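Local coordinates for glycoside hydrolase family 81 (Clostridium thermocellum, PDB 6FOP), which probably hydrolyses beta-1,3-glucans such as laminarin, as a family 81 glycoside hydrolase of a cellulosome-forming bacterium, at residues A[50-55]-A[83-88]; A[237-242]-A[665-670]; A[274-279]-A[287-292]; A[308-313]-A[653-658]; A[416-421]-A[495-500]. All blocks are in the same frame, centred on the assembly; numbering follows the deposited sequence.

From the N terminus, contact 1 closes a short, strand-rich loop and joins strand 53-54, an edge strand of its antiparallel sheet, to the loop 83-88. Contact 2 then opens at the hairpin end 237-242 and is completed only by the loop 665-670, spanning 422 residues of chain. The other three lie within that span. Contact 3 is local and fastens a loop to strand 286-292. Contact 4 ties the loop 308-313 to helix 646-659 and encloses contact 5, where two helices of the C-terminal domain cross. None of the loops interlock: contacts 1 and 3 precede contacts 4 and 5, and contacts 1 and 4 stand on opposite sides of the chain's centre, their centres about 48 Å apart.

Contact 1 (A[50-55]-A[83-88]); sequences SLPIYA and GAHKND
Tyr-54 and His-85 supply the polar part of this contact. The backbone N of His-85 donates to Tyr-54 OH over 3.0 Å in a nearly straight bond, with an angle of 168° at the hydrogen. The same hydroxyl gives its proton to the carbonyl O of Ala-486, so it works as acceptor and donor at once. Tyr-54 reaches this place because its CG stands anti to its own carbonyl carbon (chi1 -69°). Gly-83 O lies at the rim of the phenol, close to the ring plane and 3.3 Å from Tyr-54 CE2.

The apolar part joins Pro-52 to His-85. Pro-52 CB rests on His-85 CB at 3.6 Å, slanting across the base of the imidazole. His-85 CB also passes 3.6 Å from Tyr-54 OH. Both ring nitrogens of His-85 are engaged elsewhere, ND1 with Thr-59 OG1 and NE2 with Glu-68 OE1, which fixes the rotation of the ring.

A loop without regular structure is thus held to an edge strand through one backbone N-H and a relaying hydroxyl, while the carboxylate of Glu-68 would tend to stabilise a protonated His-85.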
# COMPACT_ATOMS: atom_id res chain seq x y z
N SER A 50 -5.43 6.97 21.14
CA SER A 50 -5.32 6.29 19.87
C SER A 50 -6.31 5.17 19.84
O SER A 50 -6.92 4.83 20.87
CB SER A 50 -3.91 5.70 19.64
OG SER A 50 -3.69 4.48 20.34
N LEU A 51 -6.43 4.56 18.67
CA LEU A 51 -7.02 3.22 18.53
C LEU A 51 -5.84 2.24 18.52
O LEU A 51 -4.68 2.66 18.62
CB LEU A 51 -7.86 3.11 17.23
CG LEU A 51 -9.30 3.59 17.36
CD1 LEU A 51 -10.14 2.69 18.24
CD2 LEU A 51 -9.43 5.04 17.79
N PRO A 52 -6.12 0.94 18.47
CA PRO A 52 -4.97 0.02 18.46
C PRO A 52 -4.02 0.25 17.29
O PRO A 52 -4.46 0.49 16.15
CB PRO A 52 -5.63 -1.37 18.43
CG PRO A 52 -6.95 -1.14 19.09
CD PRO A 52 -7.39 0.19 18.54
N ILE A 53 -2.73 0.09 17.58
CA ILE A 53 -1.63 0.43 16.69
C ILE A 53 -0.95 -0.88 16.31
O ILE A 53 -0.32 -1.53 17.14
CB ILE A 53 -0.60 1.35 17.40
CG1 ILE A 53 -1.28 2.57 18.03
CG2 ILE A 53 0.52 1.73 16.44
CD1 ILE A 53 -1.90 3.53 17.05
N TYR A 54 -1.11 -1.29 15.03
CA TYR A 54 -0.64 -2.58 14.59
C TYR A 54 0.72 -2.46 13.94
O TYR A 54 0.83 -2.29 12.74
CB TYR A 54 -1.68 -3.28 13.68
CG TYR A 54 -2.94 -3.69 14.44
CD1 TYR A 54 -4.01 -2.81 14.57
CD2 TYR A 54 -3.03 -4.92 15.09
CE1 TYR A 54 -5.15 -3.15 15.30
CE2 TYR A 54 -4.15 -5.25 15.82
CZ TYR A 54 -5.22 -4.37 15.91
OH TYR A 54 -6.30 -4.76 16.65
N ALA A 55 1.76 -2.49 14.77
CA ALA A 55 3.13 -2.37 14.33
C ALA A 55 3.69 -3.66 13.77
O ALA A 55 4.17 -3.68 12.62
CB ALA A 55 4.00 -1.83 15.46
N GLY A 83 -5.88 -11.20 14.59
CA GLY A 83 -4.73 -10.90 15.45
C GLY A 83 -4.99 -9.60 16.16
O GLY A 83 -4.29 -8.59 15.95
N ALA A 84 -6.01 -9.61 17.01
CA ALA A 84 -6.47 -8.38 17.67
C ALA A 84 -5.48 -7.90 18.71
O ALA A 84 -4.84 -8.70 19.43
CB ALA A 84 -7.80 -8.61 18.36
N HIS A 85 -5.37 -6.60 18.83
CA HIS A 85 -4.61 -6.01 19.94
C HIS A 85 -5.24 -6.43 21.27
O HIS A 85 -6.47 -6.36 21.43
CB HIS A 85 -4.58 -4.49 19.84
CG HIS A 85 -4.06 -3.84 21.09
ND1 HIS A 85 -2.74 -3.87 21.46
CD2 HIS A 85 -4.73 -3.21 22.09
CE1 HIS A 85 -2.61 -3.29 22.65
NE2 HIS A 85 -3.80 -2.85 23.03
N LYS A 86 -4.40 -6.83 22.21
CA LYS A 86 -4.79 -7.01 23.61
C LYS A 86 -3.69 -6.43 24.49
O LYS A 86 -2.53 -6.34 24.11
CB LYS A 86 -5.05 -8.50 23.94
CG LYS A 86 -3.89 -9.41 23.61
CD LYS A 86 -3.76 -10.63 24.46
CE LYS A 86 -2.81 -11.60 23.85
NZ LYS A 86 -1.41 -11.46 24.28
N ASN A 87 -4.09 -6.03 25.69
CA ASN A 87 -3.19 -5.48 26.72
C ASN A 87 -2.49 -6.59 27.48
O ASN A 87 -3.12 -7.27 28.31
CB ASN A 87 -4.03 -4.61 27.66
CG ASN A 87 -3.24 -3.96 28.77
OD1 ASN A 87 -2.20 -3.39 28.56
ND2 ASN A 87 -3.80 -4.02 29.97
N ASP A 88 -1.21 -6.82 27.20
CA ASP A 88 -0.42 -7.71 28.06
C ASP A 88 0.09 -6.90 29.25
O ASP A 88 0.06 -7.38 30.39
CB ASP A 88 0.73 -8.37 27.27
CG ASP A 88 0.25 -9.40 26.26
OD1 ASP A 88 -0.82 -10.03 26.47
OD2 ASP A 88 0.95 -9.58 25.21

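Contact 2 (A[237-242]-A[665-670]); sequences TESTLT and SVTADT
Ser-239, whose CB touches Ala-668 across the contact, has its OG gripped by two groups that come from elsewhere in the chain: OG is hydrogen-bonded to the carbonyl O of Tyr-302 and to the hydroxyl of Tyr-673. The second partner also accepts a weak hydrogen bond from the backbone N of Ala-668, so the phenol of Tyr-673 relays between the segments 237-242 and 665-670, which form no direct hydrogen bond with each other.

The direct contacts are van der Waals, carbon against carbon or carbonyl oxygen. Ser-239 CB lies 3.4 Å from Ala-668 O and 3.7 Å from Thr-667 CB. In the serine, chi1 -159° sets OG opposite the backbone N across the CA-CB bond and beside the carbonyl carbon, where both outside partners can reach it. One residue beyond Ala-668, Asp-669 CB sits 3.7 Å from Thr-237 O; the carboxylate turns elsewhere, its OD1 taking the backbone N-H of Thr-697.

A water completes the polar link. It donates to Glu-238 O at 2.8 Å and is joined to Thr-667 OG1 at 3.1 Å.

Both backbones are shaped by local motifs. Ser-239 and Thr-240 together face Asn-235 in a G1 beta bulge, Ser-239 having the left-handed helical conformation usual at the first position. Asp-669 is the centre of an inverse gamma turn, closed by a weak bond.

The bulge lies where strand 223-235 turns into strand 240-251. Beyond it Leu-241 packs on helix 514-534, whereas the loop 665-670 leans on strand 694-697 through Ala-668, Asp-669 and Thr-670.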
# COMPACT_ATOMS: atom_id res chain seq x y z
N THR A 237 18.76 -1.96 -16.83
CA THR A 237 19.49 -3.00 -17.49
C THR A 237 19.09 -4.38 -16.97
O THR A 237 18.82 -5.28 -17.76
CB THR A 237 21.01 -2.78 -17.33
OG1 THR A 237 21.35 -1.50 -17.91
CG2 THR A 237 21.80 -3.89 -18.02
N GLU A 238 18.95 -4.50 -15.65
CA GLU A 238 18.65 -5.79 -14.99
C GLU A 238 17.16 -6.05 -14.75
O GLU A 238 16.79 -7.15 -14.35
CB GLU A 238 19.46 -5.91 -13.68
CG GLU A 238 20.97 -5.93 -13.96
CD GLU A 238 21.86 -6.34 -12.78
OE1 GLU A 238 21.37 -6.79 -11.72
OE2 GLU A 238 23.09 -6.22 -12.94
N SER A 239 16.31 -5.05 -15.00
CA SER A 239 14.88 -5.16 -14.73
C SER A 239 14.59 -5.56 -13.28
O SER A 239 13.75 -6.40 -13.01
CB SER A 239 14.18 -6.11 -15.73
OG SER A 239 12.79 -5.85 -15.80
N THR A 240 15.28 -4.89 -12.35
CA THR A 240 15.11 -5.15 -10.92
C THR A 240 14.76 -3.87 -10.17
O THR A 240 15.07 -2.77 -10.62
CB THR A 240 16.38 -5.72 -10.26
OG1 THR A 240 17.47 -4.81 -10.47
CG2 THR A 240 16.70 -7.07 -10.82
N LEU A 241 14.12 -4.06 -9.03
CA LEU A 241 13.77 -2.97 -8.13
C LEU A 241 14.33 -3.32 -6.75
O LEU A 241 13.93 -4.31 -6.15
CB LEU A 241 12.26 -2.79 -8.12
CG LEU A 241 11.62 -1.58 -7.45
CD1 LEU A 241 11.64 -1.75 -5.95
CD2 LEU A 241 12.29 -0.29 -7.86
N THR A 242 15.30 -2.52 -6.30
CA THR A 242 15.96 -2.69 -5.03
C THR A 242 15.45 -1.67 -4.03
O THR A 242 15.32 -0.49 -4.35
CB THR A 242 17.46 -2.50 -5.21
OG1 THR A 242 17.96 -3.51 -6.09
CG2 THR A 242 18.20 -2.62 -3.87
N SER A 665 9.05 -15.54 -16.68
CA SER A 665 10.40 -16.09 -16.62
C SER A 665 11.40 -15.33 -17.50
O SER A 665 12.56 -15.73 -17.60
CB SER A 665 10.39 -17.57 -17.01
OG SER A 665 10.17 -17.73 -18.38
N VAL A 666 10.93 -14.27 -18.16
CA VAL A 666 11.74 -13.48 -19.08
C VAL A 666 11.60 -12.01 -18.74
O VAL A 666 10.47 -11.51 -18.63
CB VAL A 666 11.26 -13.63 -20.54
CG1 VAL A 666 12.17 -12.87 -21.52
CG2 VAL A 666 11.18 -15.07 -20.93
N THR A 667 12.72 -11.29 -18.66
CA THR A 667 12.71 -9.85 -18.46
C THR A 667 13.38 -9.13 -19.62
O THR A 667 13.94 -9.77 -20.51
CB THR A 667 13.32 -9.48 -17.11
OG1 THR A 667 14.65 -10.01 -17.03
CG2 THR A 667 12.48 -10.06 -15.96
N ALA A 668 13.34 -7.80 -19.58
CA ALA A 668 13.88 -6.97 -20.65
C ALA A 668 14.47 -5.71 -20.09
O ALA A 668 14.06 -5.24 -19.01
CB ALA A 668 12.82 -6.64 -21.69
N ASP A 669 15.38 -5.12 -20.85
CA ASP A 669 16.10 -3.90 -20.47
C ASP A 669 15.38 -2.60 -20.86
O ASP A 669 15.97 -1.64 -21.37
CB ASP A 669 17.54 -3.92 -20.98
CG ASP A 669 17.67 -3.92 -22.50
OD1 ASP A 669 16.64 -3.98 -23.22
OD2 ASP A 669 18.83 -3.91 -22.95
N THR A 670 14.07 -2.56 -20.61
CA THR A 670 13.24 -1.40 -20.91
C THR A 670 12.06 -1.37 -19.93
O THR A 670 11.71 -2.41 -19.40
CB THR A 670 12.78 -1.44 -22.40
OG1 THR A 670 12.47 -0.14 -22.86
CG2 THR A 670 11.61 -2.38 -22.60
O HOH W 1 15.48 -9.57 -14.12

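Contact 3 (A[274-279]-A[287-292]); sequences ILPLPY and IMKTIQ
Thr-290 OG1 donates to Tyr-279 O over 2.7 Å, approaching with a 30° tilt from the carbonyl plane; it sits between its own backbone N and carbonyl carbon (chi1 59°), which turns it to that acceptor. The carbonyl O of Thr-290 accepts the N-H of Leu-277 at 2.8 Å. The same oxygen receives a CA-H...O contact from Pro-276 CA, at 3.2 Å. Leu-277 CB lies 3.4 Å from Thr-290 OG1, the two side chains meeting at about a right angle, and its CD1 rests against the backbone of Ile-291. At the other end Ile-291 CG2 fills the angle between Ile-274 CB and Pro-276 CA, 4.1 Å from each.

Two waters form the next shell. One donates to both Leu-277 O and Tyr-279 O and accepts from Thr-290 N; the other bridges Leu-275 O and Gln-292 N. They join the backbones beyond the direct bond.

Farther out, Tyr-279 meets the ring of Tyr-217, Gln-292 NE2 binds the hydroxyl of Tyr-216, and Lys-289 makes a cation-pi contact with Trp-268.

Strand 286-292 is the middle one of a small antiparallel sheet, between strands 260-263 and 280-283. The loop leads directly into strand 280-283, so the arrangement is that of a beta hairpin whose first arm peels away, with one direct backbone bond and two water bridges still joining it to the second.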
# COMPACT_ATOMS: atom_id res chain seq x y z
N ILE A 274 20.08 -11.62 3.02
CA ILE A 274 19.97 -11.67 4.47
C ILE A 274 20.42 -13.04 5.00
O ILE A 274 20.35 -14.05 4.29
CB ILE A 274 18.52 -11.38 4.92
CG1 ILE A 274 17.51 -12.39 4.34
CG2 ILE A 274 18.12 -9.96 4.59
CD1 ILE A 274 16.10 -12.22 4.83
N LEU A 275 20.83 -13.04 6.27
CA LEU A 275 21.21 -14.25 7.01
C LEU A 275 20.41 -14.26 8.31
O LEU A 275 20.90 -13.81 9.34
CB LEU A 275 22.71 -14.28 7.26
CG LEU A 275 23.53 -14.68 6.05
CD1 LEU A 275 25.00 -14.45 6.31
CD2 LEU A 275 23.27 -16.15 5.69
N PRO A 276 19.18 -14.79 8.28
CA PRO A 276 18.31 -14.71 9.44
C PRO A 276 18.89 -15.32 10.71
O PRO A 276 19.64 -16.29 10.66
CB PRO A 276 17.06 -15.45 9.00
CG PRO A 276 17.04 -15.20 7.53
CD PRO A 276 18.47 -15.39 7.14
N LEU A 277 18.50 -14.72 11.82
CA LEU A 277 18.72 -15.25 13.14
C LEU A 277 17.79 -16.44 13.33
O LEU A 277 16.91 -16.68 12.51
CB LEU A 277 18.40 -14.17 14.18
CG LEU A 277 19.22 -12.88 14.14
CD1 LEU A 277 18.65 -11.90 15.15
CD2 LEU A 277 20.68 -13.14 14.41
N PRO A 278 17.97 -17.21 14.43
CA PRO A 278 17.05 -18.32 14.66
C PRO A 278 15.63 -17.89 15.00
O PRO A 278 14.68 -18.67 14.84
CB PRO A 278 17.67 -19.05 15.87
CG PRO A 278 19.09 -18.64 15.90
CD PRO A 278 19.13 -17.25 15.35
N TYR A 279 15.47 -16.68 15.48
CA TYR A 279 14.23 -16.25 16.09
C TYR A 279 13.17 -15.89 15.07
O TYR A 279 13.46 -15.19 14.08
CB TYR A 279 14.50 -15.03 16.96
CG TYR A 279 15.64 -15.19 17.92
CD1 TYR A 279 15.69 -16.27 18.81
CD2 TYR A 279 16.67 -14.25 17.94
CE1 TYR A 279 16.73 -16.39 19.71
CE2 TYR A 279 17.71 -14.38 18.82
CZ TYR A 279 17.74 -15.45 19.70
OH TYR A 279 18.76 -15.57 20.61
N ILE A 287 4.83 -15.83 9.24
CA ILE A 287 6.02 -15.87 10.06
C ILE A 287 6.87 -14.64 9.72
O ILE A 287 7.15 -14.37 8.54
CB ILE A 287 6.85 -17.13 9.76
CG1 ILE A 287 6.07 -18.38 10.13
CG2 ILE A 287 8.22 -17.09 10.43
CD1 ILE A 287 5.68 -18.52 11.58
N MET A 288 7.25 -13.89 10.76
CA MET A 288 8.26 -12.85 10.65
C MET A 288 9.59 -13.45 11.04
O MET A 288 9.71 -14.01 12.12
CB MET A 288 7.95 -11.61 11.51
CG MET A 288 6.75 -10.83 11.00
SD MET A 288 6.39 -9.33 11.91
CE MET A 288 7.37 -8.11 11.02
N LYS A 289 10.56 -13.36 10.15
CA LYS A 289 11.93 -13.72 10.45
C LYS A 289 12.63 -12.53 11.07
O LYS A 289 12.11 -11.42 11.10
CB LYS A 289 12.67 -14.24 9.20
CG LYS A 289 12.08 -15.53 8.66
CD LYS A 289 12.97 -16.10 7.55
CE LYS A 289 12.39 -17.38 7.00
NZ LYS A 289 13.28 -17.91 5.92
N THR A 290 13.82 -12.79 11.61
CA THR A 290 14.61 -11.73 12.20
C THR A 290 16.02 -11.71 11.64
O THR A 290 16.58 -12.75 11.26
CB THR A 290 14.66 -11.83 13.73
OG1 THR A 290 15.22 -13.08 14.15
CG2 THR A 290 13.30 -11.59 14.35
N ILE A 291 16.62 -10.52 11.67
CA ILE A 291 18.03 -10.34 11.30
C ILE A 291 18.66 -9.40 12.32
O ILE A 291 17.94 -8.65 13.00
CB ILE A 291 18.22 -9.75 9.88
CG1 ILE A 291 17.58 -8.36 9.77
CG2 ILE A 291 17.62 -10.73 8.86
CD1 ILE A 291 17.85 -7.68 8.47
N GLN A 292 19.97 -9.49 12.43
CA GLN A 292 20.74 -8.50 13.18
C GLN A 292 21.25 -7.48 12.21
O GLN A 292 21.95 -7.83 11.25
CB GLN A 292 21.92 -9.16 13.88
CG GLN A 292 22.96 -8.18 14.47
CD GLN A 292 22.40 -7.18 15.40
OE1 GLN A 292 22.71 -5.98 15.28
NE2 GLN A 292 21.63 -7.64 16.38
O HOH W 2 21.45 -11.38 10.71
O HOH W 3 14.54 -15.70 11.60

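Contact 4 (A[308-313]-A[653-658]); sequences NLPDKG and ICNLDS
Asn-655 swings its amide against the loop 308-313 by an unusual first torsion, chi1 -92°, while Ser-658 carries OG on the far side of CB from its own N (chi1 178°), within range of Lys-312 O. Asn-655 OD1 accepts the backbone N-H of Lys-312 at 3.0 Å; the donor lies in the carbonyl plane, on a lone pair, though the angle at the hydrogen is a bent 136°. In the conformer described, Ser-658 OG donates to Lys-312 O over 2.7 Å. One residue of the loop can therefore be held by both its N-H and its C=O.

The Lys-312 N-H is shared, for it also makes a weak bond to Pro-310 O that closes an inverse gamma turn centred on Asp-311. The loop leads to helix 317-329, and its partner is the last part of helix 646-659, in the C-terminal region that probably forms the alpha/alpha barrel of family 81. Asn-655 ND2 binds back to His-651 O one turn earlier in the same helix, which settles the rotation of the amide.

Where Gly-313 lies on the helix the backbones come very near: its CA is 3.8 Å from Asn-655 CA and makes a CA-H...O contact of 3.3 Å with Cys-654 O. Leu-309 CD1 packs on Asn-655 CB at 4.0 Å, the two side chains lying alongside and pointing opposite ways. Strand 710-715 lines another side of the loop, Val-713 touching both Pro-310 and Lys-312, and Asp-311 OD1 takes a hydrogen bond from Tyr-315 OH and a salt bridge from Arg-317.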
# COMPACT_ATOMS: atom_id res chain seq x y z
N ASN A 308 -1.29 -0.48 -22.97
CA ASN A 308 -2.45 -1.16 -23.55
C ASN A 308 -1.94 -2.46 -24.15
O ASN A 308 -0.77 -2.59 -24.46
CB ASN A 308 -3.13 -0.32 -24.65
CG ASN A 308 -2.16 0.13 -25.75
OD1 ASN A 308 -1.49 1.15 -25.63
ND2 ASN A 308 -2.12 -0.62 -26.84
N LEU A 309 -2.86 -3.42 -24.34
CA LEU A 309 -2.53 -4.60 -25.13
C LEU A 309 -2.55 -4.23 -26.65
O LEU A 309 -3.24 -3.30 -27.06
CB LEU A 309 -3.51 -5.74 -24.84
CG LEU A 309 -3.46 -6.30 -23.42
CD1 LEU A 309 -4.45 -7.44 -23.29
CD2 LEU A 309 -2.07 -6.78 -23.06
N PRO A 310 -1.71 -4.92 -27.43
CA PRO A 310 -1.64 -4.62 -28.87
C PRO A 310 -2.89 -5.12 -29.62
O PRO A 310 -3.79 -5.69 -29.03
CB PRO A 310 -0.39 -5.39 -29.31
CG PRO A 310 -0.37 -6.56 -28.43
CD PRO A 310 -0.83 -6.05 -27.08
N ASP A 311 -2.91 -4.87 -30.93
CA ASP A 311 -4.02 -5.30 -31.79
C ASP A 311 -3.70 -6.66 -32.37
O ASP A 311 -3.38 -6.78 -33.54
CB ASP A 311 -4.27 -4.27 -32.89
CG ASP A 311 -5.44 -4.62 -33.77
OD1 ASP A 311 -6.26 -5.50 -33.44
OD2 ASP A 311 -5.55 -3.95 -34.81
N LYS A 312 -3.80 -7.69 -31.55
CA LYS A 312 -3.45 -9.06 -31.94
C LYS A 312 -4.54 -10.08 -31.66
O LYS A 312 -4.33 -11.27 -31.86
CB LYS A 312 -2.12 -9.50 -31.32
CG LYS A 312 -0.94 -8.68 -31.78
CD LYS A 312 -0.62 -8.89 -33.26
CE LYS A 312 0.50 -7.97 -33.68
NZ LYS A 312 0.80 -8.04 -35.15
N GLY A 313 -5.72 -9.63 -31.26
CA GLY A 313 -6.75 -10.55 -30.78
C GLY A 313 -7.52 -11.28 -31.85
O GLY A 313 -7.58 -10.86 -33.01
N ILE A 653 -9.67 -10.29 -23.54
CA ILE A 653 -9.82 -11.73 -23.60
C ILE A 653 -9.28 -12.29 -24.93
O ILE A 653 -8.53 -13.28 -24.94
CB ILE A 653 -11.29 -12.13 -23.42
CG1 ILE A 653 -11.77 -11.83 -22.00
CG2 ILE A 653 -11.49 -13.61 -23.73
CD1 ILE A 653 -13.26 -11.93 -21.81
N CYS A 654 -9.63 -11.63 -26.03
CA CYS A 654 -9.25 -12.14 -27.36
C CYS A 654 -7.76 -11.95 -27.64
O CYS A 654 -7.15 -12.74 -28.37
CB CYS A 654 -10.07 -11.48 -28.45
SG CYS A 654 -11.81 -11.97 -28.44
N ASN A 655 -7.14 -10.89 -27.06
CA ASN A 655 -5.68 -10.79 -27.15
C ASN A 655 -4.99 -11.93 -26.40
O ASN A 655 -4.02 -12.51 -26.90
CB ASN A 655 -5.17 -9.43 -26.70
CG ASN A 655 -5.06 -8.46 -27.86
OD1 ASN A 655 -4.25 -8.66 -28.77
ND2 ASN A 655 -5.88 -7.42 -27.85
N LEU A 656 -5.46 -12.27 -25.19
CA LEU A 656 -4.84 -13.40 -24.50
C LEU A 656 -5.03 -14.72 -25.25
O LEU A 656 -4.16 -15.57 -25.28
CB LEU A 656 -5.32 -13.50 -23.04
CG LEU A 656 -4.90 -12.33 -22.15
CD1 LEU A 656 -5.63 -12.40 -20.82
CD2 LEU A 656 -3.41 -12.29 -21.95
N ASP A 657 -6.18 -14.84 -25.91
CA ASP A 657 -6.49 -15.99 -26.77
C ASP A 657 -5.44 -16.17 -27.89
O ASP A 657 -5.04 -17.30 -28.19
CB ASP A 657 -7.91 -15.81 -27.35
CG ASP A 657 -8.42 -17.05 -28.07
OD1 ASP A 657 -8.16 -18.21 -27.66
OD2 ASP A 657 -9.11 -16.86 -29.07
N SER A 658 -4.96 -15.05 -28.44
CA SER A 658 -3.97 -15.05 -29.49
C SER A 658 -2.52 -15.12 -28.99
O SER A 658 -1.70 -15.89 -29.51
CB SER A 658 -4.16 -13.77 -30.30
OG SER A 658 -3.21 -13.70 -31.31

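Contact 5 (A[416-421]-A[495-500]); sequences HHFHYG and SEAINA
Gly-421 and Ala-500 are where the two backbones come nearest, with CA atoms 3.6 Å apart and Ala-500 CB only 3.5 Å from Gly-421 CA. The missing side chain lets the helix axes approach to 7.8 Å while they cross at 54°. The Ala-500 methyl also lies 3.6 Å from His-417 O, wedged against a full turn of helix 416-433.

Close packing continues on the aromatic side. Phe-418 CD1 presses on Glu-496 CB at 3.4 Å, and Ala-497 CB touches His-417 CD2 at 3.6 Å, the imidazole brought there by CG lying between its backbone N and carbonyl carbon (chi1 62°). The carboxylate of Glu-496 is directed by the hydroxyls of Tyr-340 and Tyr-422, which both bind OE2; His-417 NE2 is bonded to Gln-491.

The looser part is wet rather than open. No direct hydrogen bond links the segments 416-421 and 495-500, but a water donates to Phe-418 O and Glu-496 O and accepts from Asn-499 ND2, bridging the two backbones.

Beyond the crossing, helix 440-455 places Ile-454 against Ala-500, and helix 514-534 packs on Ala-497 and Ile-498 in what is probably the family's alpha/alpha barrel.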
# COMPACT_ATOMS: atom_id res chain seq x y z
N HIS A 416 -7.44 8.36 -1.31
CA HIS A 416 -7.03 9.27 -2.38
C HIS A 416 -6.32 8.53 -3.52
O HIS A 416 -6.40 8.95 -4.68
CB HIS A 416 -6.15 10.41 -1.87
CG HIS A 416 -6.90 11.44 -1.09
ND1 HIS A 416 -6.38 12.68 -0.81
CD2 HIS A 416 -8.13 11.41 -0.53
CE1 HIS A 416 -7.27 13.39 -0.14
NE2 HIS A 416 -8.34 12.64 0.06
N HIS A 417 -5.55 7.50 -3.18
CA HIS A 417 -4.89 6.71 -4.22
C HIS A 417 -5.89 6.05 -5.17
O HIS A 417 -5.68 6.06 -6.39
CB HIS A 417 -3.86 5.72 -3.62
CG HIS A 417 -4.43 4.67 -2.70
ND1 HIS A 417 -5.55 4.86 -1.94
CD2 HIS A 417 -4.00 3.43 -2.42
CE1 HIS A 417 -5.79 3.77 -1.23
NE2 HIS A 417 -4.86 2.88 -1.51
N PHE A 418 -6.99 5.51 -4.62
CA PHE A 418 -8.01 4.88 -5.46
C PHE A 418 -8.62 5.93 -6.40
O PHE A 418 -8.81 5.67 -7.60
CB PHE A 418 -9.15 4.31 -4.62
CG PHE A 418 -8.75 3.23 -3.63
CD1 PHE A 418 -7.63 2.44 -3.79
CD2 PHE A 418 -9.60 2.97 -2.56
CE1 PHE A 418 -7.37 1.40 -2.91
CE2 PHE A 418 -9.32 1.96 -1.67
CZ PHE A 418 -8.21 1.18 -1.85
N HIS A 419 -9.00 7.08 -5.86
CA HIS A 419 -9.67 8.08 -6.68
C HIS A 419 -8.71 8.64 -7.72
O HIS A 419 -9.02 8.71 -8.92
CB HIS A 419 -10.16 9.26 -5.86
CG HIS A 419 -11.30 9.02 -4.93
ND1 HIS A 419 -11.45 7.93 -4.10
CD2 HIS A 419 -12.32 9.85 -4.63
CE1 HIS A 419 -12.52 8.11 -3.34
NE2 HIS A 419 -13.06 9.26 -3.64
N TYR A 420 -7.56 9.10 -7.26
CA TYR A 420 -6.67 9.85 -8.13
C TYR A 420 -5.93 8.95 -9.12
O TYR A 420 -5.50 9.44 -10.15
CB TYR A 420 -5.71 10.69 -7.32
CG TYR A 420 -6.35 11.73 -6.42
CD1 TYR A 420 -7.69 12.02 -6.44
CD2 TYR A 420 -5.57 12.39 -5.47
CE1 TYR A 420 -8.26 12.94 -5.59
CE2 TYR A 420 -6.11 13.30 -4.61
CZ TYR A 420 -7.46 13.57 -4.65
OH TYR A 420 -8.05 14.46 -3.80
N GLY A 421 -5.79 7.67 -8.83
CA GLY A 421 -5.16 6.76 -9.77
C GLY A 421 -5.83 6.78 -11.14
O GLY A 421 -5.16 6.71 -12.17
N SER A 495 -6.00 -3.75 -6.16
CA SER A 495 -5.93 -3.45 -7.59
C SER A 495 -6.17 -1.97 -7.87
O SER A 495 -5.56 -1.42 -8.79
CB SER A 495 -6.88 -4.38 -8.36
OG SER A 495 -8.14 -4.51 -7.71
N GLU A 496 -7.03 -1.29 -7.10
CA GLU A 496 -7.13 0.17 -7.27
C GLU A 496 -5.88 0.94 -6.79
O GLU A 496 -5.57 2.00 -7.33
CB GLU A 496 -8.40 0.76 -6.66
CG GLU A 496 -9.62 0.53 -7.53
CD GLU A 496 -10.86 1.26 -7.11
OE1 GLU A 496 -10.97 1.60 -5.91
OE2 GLU A 496 -11.76 1.43 -7.97
N ALA A 497 -5.15 0.40 -5.82
CA ALA A 497 -3.86 0.99 -5.44
C ALA A 497 -2.88 0.81 -6.61
O ALA A 497 -2.22 1.75 -7.06
CB ALA A 497 -3.33 0.31 -4.18
N ILE A 498 -2.83 -0.40 -7.15
CA ILE A 498 -1.92 -0.72 -8.25
C ILE A 498 -2.25 0.07 -9.52
O ILE A 498 -1.33 0.44 -10.27
CB ILE A 498 -1.86 -2.25 -8.47
CG1 ILE A 498 -1.07 -2.90 -7.32
CG2 ILE A 498 -1.31 -2.63 -9.84
CD1 ILE A 498 -1.35 -4.39 -7.15
N ASN A 499 -3.52 0.38 -9.74
CA ASN A 499 -3.90 1.25 -10.85
C ASN A 499 -3.21 2.60 -10.74
O ASN A 499 -2.74 3.16 -11.75
CB ASN A 499 -5.41 1.45 -10.84
CG ASN A 499 -5.91 2.27 -12.02
OD1 ASN A 499 -5.59 1.99 -13.18
ND2 ASN A 499 -6.73 3.26 -11.72
N ALA A 500 -3.16 3.17 -9.53
CA ALA A 500 -2.46 4.45 -9.37
C ALA A 500 -0.97 4.29 -9.68
O ALA A 500 -0.35 5.14 -10.33
CB ALA A 500 -2.65 5.00 -7.98
O HOH W 4 -7.05 3.87 -8.91